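Local atomic coordinates of NK CELL activating receptor (Homo sapiens, PDB entry 1HKF), a protein that acts as an activating receptor of natural killer cells, triggering cytotoxicity and possibly making activated cells more efficient at lysing tumour cells. Residues E42-C47 against I75-D80; H98-I103 against S112-F117. One frame throughout, in Å; residues are numbered along the deposited sequence.

Contact 1. Residues E42-C47 against I75-D80; sequences EKKGWC and IWDDPD
Lys44 and Asp77 form a buried salt bridge between two strands that face each other across the core: Lys44 NZ lies 2.9 Å from Asp77 OD2. The two side chains meet at roughly a right angle, and the ammonium reaches its oxygen from above the carboxylate plane, 35° out of it. Lys44 gets there by folding up. Its chain bends at chi2 and again at chi4, and the two bends turn NZ back toward Glu42 O as well as Asp77 OD2. NZ donates to Glu42 O at 2.7 Å, in the carbonyl plane, so one buried charge is gripped from both segments. Nearer the backbone, Lys44 CG passes 3.3 Å from Asp77 OD2. Asp77 extends to meet the lysine with CG anti to the backbone N (chi1 174°). Its carboxylate is shared further, OD2 bonding to Tyr41 OH and OD1 to Tyr34 OH; the Tyr34 ring also makes a cation-pi contact with Lys44. These partners probably favour the charged forms of both groups.

Beside the ion pair a methyl group meets backbone. Ile75 leads with the tip of its longer branch, CD1, which rests 3.8 Å from Lys44 O and 4.1 Å from Gly45 CA. The axes of strands 43-47 and 75-78 approach to 8.7 Å at the closest, too far for strand pairing; this is a face-to-face approach of two sheets in an immunoglobulin V-set domain. Strand 43-49 runs between strands 97-104 and 54-61 in one sheet, while strand 73-78 is an edge strand of the other within this chain, next to strand 83-88, whose Phe84 touches both Lys44 and Asp77.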
# COMPACT_ATOMS: atom_id res chain seq x y z
N GLU A 42 15.48 -14.75 11.08
CA GLU A 42 15.60 -13.42 11.64
C GLU A 42 14.24 -12.76 11.88
O GLU A 42 13.44 -12.58 10.93
CB GLU A 42 16.43 -12.55 10.70
CG GLU A 42 17.92 -13.00 10.49
CD GLU A 42 18.70 -12.00 9.61
OE1 GLU A 42 18.51 -11.97 8.35
OE2 GLU A 42 19.48 -11.21 10.18
N LYS A 43 13.95 -12.39 13.12
CA LYS A 43 12.70 -11.70 13.36
C LYS A 43 12.65 -10.37 12.57
O LYS A 43 13.69 -9.72 12.37
CB LYS A 43 12.53 -11.45 14.84
CG LYS A 43 12.41 -12.77 15.53
CD LYS A 43 12.17 -12.60 17.00
CE LYS A 43 11.93 -14.00 17.59
NZ LYS A 43 11.41 -13.80 18.98
N LYS A 44 11.47 -9.99 12.10
CA LYS A 44 11.31 -8.75 11.31
C LYS A 44 10.48 -7.83 12.15
O LYS A 44 9.54 -8.28 12.83
CB LYS A 44 10.61 -9.11 10.00
CG LYS A 44 11.25 -10.31 9.22
CD LYS A 44 12.70 -9.99 8.84
CE LYS A 44 13.28 -10.98 7.83
NZ LYS A 44 13.06 -12.41 8.31
N GLY A 45 10.80 -6.53 12.16
CA GLY A 45 10.01 -5.62 13.00
C GLY A 45 9.80 -4.30 12.29
O GLY A 45 10.52 -3.96 11.35
N TRP A 46 8.78 -3.58 12.73
CA TRP A 46 8.43 -2.26 12.20
C TRP A 46 8.27 -1.40 13.45
O TRP A 46 7.55 -1.78 14.38
CB TRP A 46 7.09 -2.31 11.45
CG TRP A 46 6.58 -0.95 10.86
CD1 TRP A 46 5.41 -0.30 11.21
CD2 TRP A 46 7.14 -0.21 9.75
NE1 TRP A 46 5.20 0.78 10.38
CE2 TRP A 46 6.24 0.87 9.48
CE3 TRP A 46 8.31 -0.35 8.96
CZ2 TRP A 46 6.46 1.80 8.45
CZ3 TRP A 46 8.54 0.57 7.94
CH2 TRP A 46 7.60 1.65 7.69
N CYS A 47 8.95 -0.26 13.51
CA CYS A 47 8.81 0.56 14.70
C CYS A 47 8.83 2.02 14.32
O CYS A 47 9.32 2.40 13.27
CB CYS A 47 9.93 0.24 15.71
SG CYS A 47 11.53 0.54 14.93
N ILE A 75 2.49 -7.86 9.47
CA ILE A 75 3.65 -8.14 8.65
C ILE A 75 3.45 -9.50 8.01
O ILE A 75 2.92 -10.39 8.62
CB ILE A 75 5.01 -8.19 9.48
CG1 ILE A 75 5.50 -6.78 9.81
CG2 ILE A 75 6.13 -8.91 8.67
CD1 ILE A 75 6.67 -6.74 10.81
N TRP A 76 3.83 -9.64 6.76
CA TRP A 76 3.78 -10.94 6.21
C TRP A 76 5.24 -11.10 5.78
O TRP A 76 5.73 -10.29 4.98
CB TRP A 76 2.88 -11.07 4.98
CG TRP A 76 3.05 -12.42 4.36
CD1 TRP A 76 3.77 -12.72 3.24
CD2 TRP A 76 2.53 -13.67 4.85
NE1 TRP A 76 3.73 -14.09 3.00
CE2 TRP A 76 2.97 -14.69 3.97
CE3 TRP A 76 1.73 -14.02 5.94
CZ2 TRP A 76 2.62 -16.03 4.14
CZ3 TRP A 76 1.38 -15.37 6.12
CH2 TRP A 76 1.82 -16.35 5.22
N ASP A 77 5.92 -12.11 6.32
CA ASP A 77 7.32 -12.34 5.93
C ASP A 77 7.54 -13.71 5.37
O ASP A 77 7.16 -14.72 5.97
CB ASP A 77 8.23 -12.14 7.13
CG ASP A 77 9.66 -12.50 6.83
OD1 ASP A 77 10.10 -12.15 5.72
OD2 ASP A 77 10.32 -13.12 7.71
N ASP A 78 8.15 -13.77 4.21
CA ASP A 78 8.44 -15.07 3.64
C ASP A 78 9.87 -15.09 3.12
O ASP A 78 10.13 -14.55 2.05
CB ASP A 78 7.48 -15.44 2.50
CG ASP A 78 7.79 -16.85 1.93
OD1 ASP A 78 8.72 -17.54 2.46
OD2 ASP A 78 7.13 -17.27 0.96
N PRO A 79 10.80 -15.78 3.84
CA PRO A 79 12.21 -15.90 3.47
C PRO A 79 12.44 -16.45 2.08
O PRO A 79 13.39 -16.08 1.42
CB PRO A 79 12.78 -16.81 4.55
CG PRO A 79 12.03 -16.41 5.72
CD PRO A 79 10.59 -16.34 5.18
N ASP A 80 11.56 -17.34 1.63
CA ASP A 80 11.69 -17.89 0.28
C ASP A 80 11.53 -16.80 -0.74
O ASP A 80 12.03 -16.94 -1.86
CB ASP A 80 10.62 -18.93 -0.01
CG ASP A 80 10.74 -20.18 0.85
OD1 ASP A 80 11.90 -20.55 1.21
OD2 ASP A 80 9.68 -20.79 1.14

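Contact 2. Residues H98-I103 against S112-F117; sequences HYWCRI and SKSVRF
Backbone hydrogen bonds join Tyr99 to Phe117 and Cys101 to Val115 in antiparallel pairs, each bonded in both directions. The Tyr99-Phe117 pair is the shorter, with Phe117 N 2.7 Å from Tyr99 O; Cys101 N to Val115 O measures 3.1 Å. Toward the other end Ser112 N reaches Ile103 O at 2.9 Å. In the non-hydrogen-bonded pairs, Trp100-Arg116 and Arg102-Ser114, the CA atoms come closer, and CA-H...O contacts such as Trp100 CA to Val115 O fill in.

CH-pi and stacking contacts mark the face carrying Trp100 and Arg116. Arg116, extended from CG to NE with CG anti to its own N (chi1 -162°), runs its CB and CG over one face of the indole; CB makes a CH-pi contact, 3.6 Å from the centroid of the Trp100 six-membered ring and almost on the ring normal. Beyond the indole, its guanidinium stacks flat on the His98 ring, planes 4° apart. Glu49 fixes both Arg116 and Trp100 through OE1, which takes a salt bridge from Arg116 NE and a hydrogen bond from Trp100 NE1. Over the opposite face of the indole, toward the rim, comes Arg102 NH2.

The two strands make the hairpin known as F and G in V-set immunoglobulin domains, and Cys101 on the first carries the core disulfide to Cys32.

Sulfur and apolar contacts occupy the other face. Cys101 SG touches Val115 CB at 3.8 Å and meets the Phe117 ring at its edge, in plane, 4.0 Å from CE1. Further along, Ile103 and Lys113 lie side by side, Ile103 CD1 against Lys113 CB.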
# COMPACT_ATOMS: atom_id res chain seq x y z
N HIS A 98 8.74 9.23 11.55
CA HIS A 98 9.85 8.39 11.06
C HIS A 98 9.63 6.98 11.55
O HIS A 98 9.24 6.76 12.69
CB HIS A 98 11.20 8.90 11.60
CG HIS A 98 11.74 10.06 10.83
ND1 HIS A 98 11.73 11.35 11.31
CD2 HIS A 98 12.25 10.14 9.57
CE1 HIS A 98 12.20 12.18 10.40
NE2 HIS A 98 12.52 11.47 9.32
N TYR A 99 9.90 6.03 10.68
CA TYR A 99 9.74 4.60 10.97
C TYR A 99 10.94 3.85 10.42
O TYR A 99 11.63 4.33 9.53
CB TYR A 99 8.49 4.03 10.23
CG TYR A 99 7.13 4.50 10.73
CD1 TYR A 99 6.63 5.76 10.41
CD2 TYR A 99 6.37 3.70 11.55
CE1 TYR A 99 5.40 6.21 10.91
CE2 TYR A 99 5.12 4.12 12.07
CZ TYR A 99 4.64 5.39 11.74
OH TYR A 99 3.42 5.81 12.28
N TRP A 100 11.14 2.64 10.91
CA TRP A 100 12.19 1.76 10.41
C TRP A 100 11.64 0.36 10.32
O TRP A 100 10.91 -0.08 11.19
CB TRP A 100 13.36 1.61 11.39
CG TRP A 100 14.17 2.82 11.70
CD1 TRP A 100 13.84 3.81 12.56
CD2 TRP A 100 15.47 3.11 11.22
NE1 TRP A 100 14.86 4.71 12.64
CE2 TRP A 100 15.88 4.30 11.82
CE3 TRP A 100 16.34 2.47 10.32
CZ2 TRP A 100 17.14 4.88 11.57
CZ3 TRP A 100 17.59 3.04 10.06
CH2 TRP A 100 17.97 4.23 10.69
N CYS A 101 11.99 -0.33 9.25
CA CYS A 101 11.67 -1.73 9.20
C CYS A 101 13.07 -2.31 9.63
O CYS A 101 14.12 -1.86 9.15
CB CYS A 101 11.24 -2.17 7.81
SG CYS A 101 12.56 -2.05 6.62
N ARG A 102 13.09 -3.20 10.63
CA ARG A 102 14.32 -3.78 11.13
C ARG A 102 14.33 -5.31 11.06
O ARG A 102 13.29 -5.95 11.10
CB ARG A 102 14.58 -3.32 12.55
CG ARG A 102 15.04 -1.91 12.62
CD ARG A 102 15.13 -1.41 14.05
NE ARG A 102 15.77 -0.11 14.06
CZ ARG A 102 15.87 0.67 15.13
NH1 ARG A 102 15.36 0.27 16.29
NH2 ARG A 102 16.49 1.84 15.04
N ILE A 103 15.51 -5.88 10.91
CA ILE A 103 15.72 -7.33 10.80
C ILE A 103 16.77 -7.65 11.88
O ILE A 103 17.86 -7.06 11.87
CB ILE A 103 16.27 -7.66 9.41
CG1 ILE A 103 15.34 -7.06 8.36
CG2 ILE A 103 16.41 -9.13 9.24
CD1 ILE A 103 15.74 -7.35 6.93
N SER A 112 20.71 -6.52 11.59
CA SER A 112 21.52 -6.79 10.41
C SER A 112 21.16 -5.94 9.21
O SER A 112 21.91 -5.85 8.23
CB SER A 112 21.40 -8.25 10.02
OG SER A 112 20.09 -8.58 9.64
N LYS A 113 19.97 -5.35 9.25
CA LYS A 113 19.53 -4.47 8.18
C LYS A 113 18.38 -3.66 8.71
O LYS A 113 17.57 -4.12 9.53
CB LYS A 113 19.12 -5.27 6.94
CG LYS A 113 18.61 -4.41 5.72
CD LYS A 113 19.12 -5.04 4.43
CE LYS A 113 18.21 -4.83 3.22
NZ LYS A 113 17.70 -3.45 3.15
N SER A 114 18.35 -2.40 8.32
CA SER A 114 17.30 -1.50 8.75
C SER A 114 17.17 -0.42 7.70
O SER A 114 18.17 0.01 7.10
CB SER A 114 17.67 -0.92 10.08
OG SER A 114 18.78 -0.10 9.89
N VAL A 115 15.93 0.01 7.44
CA VAL A 115 15.65 1.06 6.46
C VAL A 115 14.77 2.08 7.17
O VAL A 115 13.80 1.72 7.84
CB VAL A 115 14.94 0.50 5.21
CG1 VAL A 115 14.72 1.61 4.18
CG2 VAL A 115 15.79 -0.61 4.59
N ARG A 116 15.15 3.35 7.06
CA ARG A 116 14.41 4.44 7.68
C ARG A 116 13.45 5.04 6.65
O ARG A 116 13.80 5.20 5.46
CB ARG A 116 15.36 5.53 8.16
CG ARG A 116 14.76 6.46 9.17
CD ARG A 116 15.63 7.72 9.37
NE ARG A 116 15.27 8.40 10.63
CZ ARG A 116 15.45 9.70 10.85
NH1 ARG A 116 16.00 10.45 9.90
NH2 ARG A 116 15.04 10.26 11.99
N PHE A 117 12.24 5.36 7.13
CA PHE A 117 11.20 5.94 6.25
C PHE A 117 10.60 7.12 6.95
O PHE A 117 10.62 7.17 8.19
CB PHE A 117 10.06 4.94 5.99
CG PHE A 117 10.47 3.72 5.21
CD1 PHE A 117 10.92 2.57 5.87
CD2 PHE A 117 10.43 3.73 3.84
CE1 PHE A 117 11.32 1.44 5.12
CE2 PHE A 117 10.83 2.61 3.11
CZ PHE A 117 11.28 1.47 3.76

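In the fold
Contact 1 closes before contact 2 opens along the chain, and their centres lie about 11 Å apart. They share one sheet: strand 43-49 of contact 1 is the direct neighbour of strand 97-104 of contact 2, joined by the probable backbone hydrogen bond from Arg102 N to Gly45 O at 2.8 Å. Trp46 packs on Tyr99, and Glu42 OE2 probably hydrogen-bonds Ser112 OG. The directions differ, however. Contact 2 continues this sheet into strand 111-121, whereas contact 1 spans the core to strand 73-78 of the second sheet. Contact 2 thus builds one sheet of the receptor's extracellular V-set domain, and contact 1 packs that sheet against the other.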